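TRNA (Adenine(22)-N(1))-methyltransferase (Mycoplasma capricolum subsp. capricolum, PDB 6QE6) probably methylates N1 of adenine 22 in tRNA, and binds the cofactor product S-adenosyl-L-homocysteine in its methyltransferase domain. Local coordinates at residues A[21-31]-A[48-58]. Numbering follows the deposited sequence.
Sequences MLSFRLNQVAK and YLPIYLVQNNK. With SAH (S-adenosyl-L-homocysteine), chain C.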
loop_
_atom_site.group_PDB
_atom_site.type_symbol
_atom_site.label_atom_id
_atom_site.label_comp_id
_atom_site.label_asym_id
_atom_site.label_seq_id
_atom_site.Cartn_x
_atom_site.Cartn_y
_atom_site.Cartn_z
ATOM N N MET A 21 -6.146 -16.369 10.064
ATOM C CA MET A 21 -6.012 -15.184 10.901
ATOM C C MET A 21 -5.896 -13.890 10.105
ATOM O O MET A 21 -6.033 -12.807 10.689
ATOM C CB MET A 21 -4.789 -15.343 11.795
ATOM C CG MET A 21 -3.582 -15.768 10.988
ATOM S SD MET A 21 -2.033 -15.761 11.905
ATOM C CE MET A 21 -2.370 -14.470 13.101
ATOM N N LEU A 22 -5.641 -13.978 8.799
ATOM C CA LEU A 22 -5.513 -12.812 7.938
ATOM C C LEU A 22 -6.747 -12.662 7.053
ATOM O O LEU A 22 -7.308 -13.652 6.565
ATOM C CB LEU A 22 -4.261 -12.915 7.066
ATOM C CG LEU A 22 -2.892 -13.015 7.768
ATOM C CD1 LEU A 22 -1.783 -12.958 6.757
ATOM C CD2 LEU A 22 -2.715 -11.932 8.816
ATOM N N SER A 23 -7.171 -11.414 6.866
ATOM C CA SER A 23 -8.132 -11.078 5.831
ATOM C C SER A 23 -7.515 -11.305 4.446
ATOM O O SER A 23 -6.296 -11.461 4.298
ATOM C CB SER A 23 -8.587 -9.627 5.985
ATOM O OG SER A 23 -7.542 -8.727 5.671
ATOM N N PHE A 24 -8.377 -11.311 3.419
ATOM C CA PHE A 24 -7.916 -11.540 2.052
ATOM C C PHE A 24 -6.821 -10.556 1.661
ATOM O O PHE A 24 -5.804 -10.947 1.071
ATOM C CB PHE A 24 -9.077 -11.442 1.059
ATOM C CG PHE A 24 -8.672 -11.697 -0.374
ATOM C CD1 PHE A 24 -8.409 -12.983 -0.826
ATOM C CD2 PHE A 24 -8.531 -10.644 -1.271
ATOM C CE1 PHE A 24 -8.027 -13.213 -2.144
ATOM C CE2 PHE A 24 -8.136 -10.878 -2.582
ATOM C CZ PHE A 24 -7.897 -12.161 -3.012
ATOM N N ARG A 25 -7.010 -9.268 1.966
ATOM C CA ARG A 25 -6.000 -8.304 1.530
ATOM C C ARG A 25 -4.684 -8.481 2.285
ATOM O O ARG A 25 -3.610 -8.286 1.691
ATOM C CB ARG A 25 -6.514 -6.874 1.666
ATOM C CG ARG A 25 -6.910 -6.473 3.049
ATOM C CD ARG A 25 -7.614 -5.147 2.991
ATOM N NE ARG A 25 -8.711 -5.129 3.942
ATOM C CZ ARG A 25 -8.587 -4.709 5.190
ATOM N NH1 ARG A 25 -7.397 -4.265 5.623
ATOM N NH2 ARG A 25 -9.646 -4.740 5.996
ATOM N N LEU A 26 -4.735 -8.884 3.568
ATOM C CA LEU A 26 -3.496 -9.143 4.301
ATOM C C LEU A 26 -2.804 -10.394 3.786
ATOM O O LEU A 26 -1.567 -10.447 3.740
ATOM C CB LEU A 26 -3.768 -9.249 5.805
ATOM C CG LEU A 26 -3.915 -7.877 6.485
ATOM C CD1 LEU A 26 -3.713 -7.964 7.979
ATOM C CD2 LEU A 26 -2.940 -6.849 5.878
ATOM N N ASN A 27 -3.568 -11.403 3.368
ATOM C CA ASN A 27 -2.916 -12.547 2.753
ATOM C C ASN A 27 -2.217 -12.158 1.468
ATOM O O ASN A 27 -1.185 -12.746 1.131
ATOM C CB ASN A 27 -3.909 -13.664 2.486
ATOM C CG ASN A 27 -3.908 -14.680 3.583
ATOM O OD1 ASN A 27 -4.783 -14.668 4.469
ATOM N ND2 ASN A 27 -2.891 -15.551 3.572
ATOM N N GLN A 28 -2.747 -11.174 0.744
ATOM C CA GLN A 28 -2.093 -10.766 -0.494
ATOM C C GLN A 28 -0.732 -10.161 -0.206
ATOM O O GLN A 28 0.231 -10.439 -0.925
ATOM C CB GLN A 28 -2.972 -9.795 -1.281
ATOM C CG GLN A 28 -4.314 -10.391 -1.755
ATOM C CD GLN A 28 -4.178 -11.823 -2.235
ATOM O OE1 GLN A 28 -4.771 -12.745 -1.665
ATOM N NE2 GLN A 28 -3.388 -12.022 -3.272
ATOM N N VAL A 29 -0.627 -9.362 0.862
ATOM C CA VAL A 29 0.669 -8.856 1.303
ATOM C C VAL A 29 1.611 -10.003 1.698
ATOM O O VAL A 29 2.817 -9.974 1.399
ATOM C CB VAL A 29 0.479 -7.858 2.460
ATOM C CG1 VAL A 29 1.812 -7.544 3.109
ATOM C CG2 VAL A 29 -0.158 -6.595 1.963
ATOM N N ALA A 30 1.088 -11.026 2.383
ATOM C CA ALA A 30 1.959 -12.082 2.892
ATOM C C ALA A 30 2.553 -12.926 1.767
ATOM O O ALA A 30 3.682 -13.419 1.899
ATOM C CB ALA A 30 1.194 -12.961 3.882
ATOM N N LYS A 31 1.831 -13.092 0.652
ATOM C CA LYS A 31 2.374 -13.869 -0.461
ATOM C C LYS A 31 3.647 -13.251 -1.030
ATOM O O LYS A 31 4.500 -13.972 -1.557
ATOM C CB LYS A 31 1.331 -14.018 -1.568
ATOM C CG LYS A 31 0.098 -14.748 -1.119
ATOM C CD LYS A 31 -0.598 -15.411 -2.278
ATOM C CE LYS A 31 -1.921 -15.915 -1.815
ATOM N NZ LYS A 31 -2.617 -14.730 -1.271
ATOM N N TYR A 48 -1.473 -9.356 13.817
ATOM C CA TYR A 48 -1.741 -10.651 13.196
ATOM C C TYR A 48 -0.905 -10.869 11.934
ATOM O O TYR A 48 -0.551 -12.010 11.624
ATOM C CB TYR A 48 -3.236 -10.785 12.889
ATOM C CG TYR A 48 -4.096 -11.033 14.123
ATOM C CD1 TYR A 48 -3.814 -12.080 14.988
ATOM C CD2 TYR A 48 -5.189 -10.222 14.414
ATOM C CE1 TYR A 48 -4.584 -12.319 16.117
ATOM C CE2 TYR A 48 -5.975 -10.451 15.540
ATOM C CZ TYR A 48 -5.664 -11.506 16.392
ATOM O OH TYR A 48 -6.432 -11.756 17.518
ATOM N N LEU A 49 -0.567 -9.800 11.194
ATOM C CA LEU A 49 0.322 -9.983 10.046
ATOM C C LEU A 49 1.751 -10.310 10.479
ATOM O O LEU A 49 2.323 -11.287 9.955
ATOM C CB LEU A 49 0.259 -8.762 9.118
ATOM C CG LEU A 49 1.259 -8.725 7.950
ATOM C CD1 LEU A 49 1.016 -9.868 6.983
ATOM C CD2 LEU A 49 1.215 -7.380 7.189
ATOM N N PRO A 50 2.388 -9.568 11.402
ATOM C CA PRO A 50 3.697 -10.029 11.905
ATOM C C PRO A 50 3.665 -11.440 12.459
ATOM O O PRO A 50 4.583 -12.225 12.188
ATOM C CB PRO A 50 4.037 -8.998 12.990
ATOM C CG PRO A 50 3.370 -7.760 12.546
ATOM C CD PRO A 50 2.081 -8.208 11.885
ATOM N N ILE A 51 2.630 -11.781 13.234
ATOM C CA ILE A 51 2.511 -13.123 13.798
ATOM C C ILE A 51 2.454 -14.167 12.688
ATOM O O ILE A 51 3.204 -15.146 12.699
ATOM C CB ILE A 51 1.283 -13.201 14.727
ATOM C CG1 ILE A 51 1.565 -12.460 16.037
ATOM C CG2 ILE A 51 0.874 -14.649 14.991
ATOM C CD1 ILE A 51 0.319 -12.050 16.769
ATOM N N TYR A 52 1.576 -13.966 11.702
ATOM C CA TYR A 52 1.487 -14.903 10.583
ATOM C C TYR A 52 2.840 -15.087 9.895
ATOM O O TYR A 52 3.271 -16.221 9.638
ATOM C CB TYR A 52 0.448 -14.419 9.572
ATOM C CG TYR A 52 0.313 -15.322 8.372
ATOM C CD1 TYR A 52 -0.645 -16.335 8.361
ATOM C CD2 TYR A 52 1.144 -15.177 7.249
ATOM C CE1 TYR A 52 -0.792 -17.188 7.278
ATOM C CE2 TYR A 52 1.013 -16.034 6.143
ATOM C CZ TYR A 52 0.030 -17.040 6.170
ATOM O OH TYR A 52 -0.150 -17.902 5.108
ATOM N N LEU A 53 3.516 -13.970 9.574
ATOM C CA LEU A 53 4.775 -14.030 8.834
ATOM C C LEU A 53 5.850 -14.779 9.614
ATOM O O LEU A 53 6.621 -15.556 9.039
ATOM C CB LEU A 53 5.254 -12.618 8.497
ATOM C CG LEU A 53 4.456 -11.826 7.463
ATOM C CD1 LEU A 53 4.960 -10.410 7.441
ATOM C CD2 LEU A 53 4.583 -12.459 6.091
ATOM N N VAL A 54 5.917 -14.558 10.925
ATOM C CA VAL A 54 6.897 -15.283 11.726
ATOM C C VAL A 54 6.520 -16.761 11.829
ATOM O O VAL A 54 7.370 -17.642 11.672
ATOM C CB VAL A 54 7.043 -14.625 13.107
ATOM C CG1 VAL A 54 7.688 -15.595 14.096
ATOM C CG2 VAL A 54 7.873 -13.354 12.974
ATOM N N GLN A 55 5.238 -17.056 12.057
ATOM C CA GLN A 55 4.806 -18.449 12.165
ATOM C C GLN A 55 5.116 -19.241 10.901
ATOM O O GLN A 55 5.440 -20.426 10.981
ATOM C CB GLN A 55 3.312 -18.520 12.476
ATOM C CG GLN A 55 2.986 -18.170 13.918
ATOM C CD GLN A 55 1.514 -18.301 14.247
ATOM O OE1 GLN A 55 0.649 -17.953 13.440
ATOM N NE2 GLN A 55 1.221 -18.785 15.452
ATOM N N ASN A 56 5.040 -18.616 9.732
ATOM C CA ASN A 56 5.279 -19.329 8.484
ATOM C C ASN A 56 6.701 -19.153 7.965
ATOM O O ASN A 56 6.985 -19.516 6.820
ATOM C CB ASN A 56 4.256 -18.902 7.436
ATOM C CG ASN A 56 2.876 -19.481 7.716
ATOM O OD1 ASN A 56 2.403 -20.370 7.004
ATOM N ND2 ASN A 56 2.232 -18.990 8.770
ATOM N N ASN A 57 7.605 -18.643 8.797
ATOM C CA ASN A 57 9.027 -18.554 8.462
ATOM C C ASN A 57 9.271 -17.692 7.216
ATOM O O ASN A 57 10.236 -17.898 6.474
ATOM C CB ASN A 57 9.641 -19.954 8.299
ATOM C CG ASN A 57 9.108 -20.955 9.335
ATOM O OD1 ASN A 57 9.300 -20.784 10.548
ATOM N ND2 ASN A 57 8.435 -22.002 8.858
ATOM N N LYS A 58 8.391 -16.716 6.971
ATOM C CA LYS A 58 8.640 -15.744 5.919
ATOM C C LYS A 58 9.600 -14.660 6.389
ATOM O O LYS A 58 10.365 -14.112 5.589
ATOM C CB LYS A 58 7.315 -15.151 5.444
ATOM C CG LYS A 58 6.474 -16.170 4.684
ATOM C CD LYS A 58 5.027 -15.759 4.546
ATOM C CE LYS A 58 4.396 -16.451 3.359
ATOM N NZ LYS A 58 4.836 -15.834 2.080
HETATM N N SAH C . -2.674 -3.133 9.620
HETATM C CA SAH C . -4.056 -3.533 9.861
HETATM C CB SAH C . -4.800 -2.460 10.669
HETATM C CG SAH C . -5.035 -1.113 9.982
HETATM S SD SAH C . -6.048 -0.004 10.997
HETATM C C SAH C . -4.799 -3.815 8.552
HETATM O O SAH C . -4.387 -3.361 7.479
HETATM O OXT SAH C . -5.830 -4.498 8.536
HETATM C "C5'" SAH C . -4.831 1.325 10.858
HETATM C "C4'" SAH C . -3.835 1.311 12.013
HETATM O "O4'" SAH C . -2.790 2.210 11.729
HETATM C "C3'" SAH C . -4.449 1.788 13.317
HETATM O "O3'" SAH C . -4.169 0.854 14.335
HETATM C "C2'" SAH C . -3.754 3.104 13.622
HETATM O "O2'" SAH C . -3.550 3.218 15.004
HETATM C "C1'" SAH C . -2.454 2.970 12.861
HETATM N N9 SAH C . -1.903 4.246 12.402
HETATM C C8 SAH C . -2.591 5.321 11.916
HETATM N N7 SAH C . -1.683 6.282 11.592
HETATM C C5 SAH C . -0.451 5.833 11.857
HETATM C C6 SAH C . 0.802 6.410 11.722
HETATM N N6 SAH C . 0.938 7.643 11.241
HETATM N N1 SAH C . 1.911 5.686 12.096
HETATM C C2 SAH C . 1.782 4.404 12.592
HETATM N N3 SAH C . 0.527 3.846 12.722
HETATM C C4 SAH C . -0.569 4.550 12.360
#
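The Tyr52 ring projects from helix 48-55 against the chain leading into helix 24-31, with Leu22 pressed on one face. Leu22 CD1 sits 3.8 Å from the ring centroid and 22° off the normal, a CH-pi contact displaced toward the CG side. The amide of Asn56 covers the opposite face; its ND2 donates to Tyr52 O, which also takes the backbone N-H of Asn56. With CG anti to the backbone N (chi1 179°), Tyr52 reaches across to helix 24-31, where Ala30 CB meets CE2 obliquely at 3.8 Å. Met21 comes in at the edge: its sulfur lies in the ring plane, 5.2 Å from the centroid, an edge-on Met-aromatic contact. A bend at chi3 turns the methyl away toward the start of helix 48-55, and CE touches both Tyr48 CD1 and Ile51 CG2, 3.8 Å from the latter. Deeper in, Leu49 packs against Leu22, Leu26 and Val29, its CD2 4.1 Å from Val29 CG1. Lys58, whose backbone N closes the Schellman motif at the end of helix 48-55, sends NZ back to Ala30 O at 2.7 Å, from above the carbonyl plane; Ile33 O and Asn34 OD1 also accept from this ammonium. In the first turn of helix 24-31, Arg25 extends to the SAH carboxylate through a weak hydrogen bond, placing that turn beside the cofactor pocket. The two helices, linked through strand 36-42, run in the same general direction, inclined by 42°, with the axes of the two segments 10.7 Å apart at closest. Both pack on the Rossmann-like methyltransferase sheet: Val29 and Leu49 touch Thr111 of strand 109-115, while Pro50 and Leu53 rest on strand 59-66.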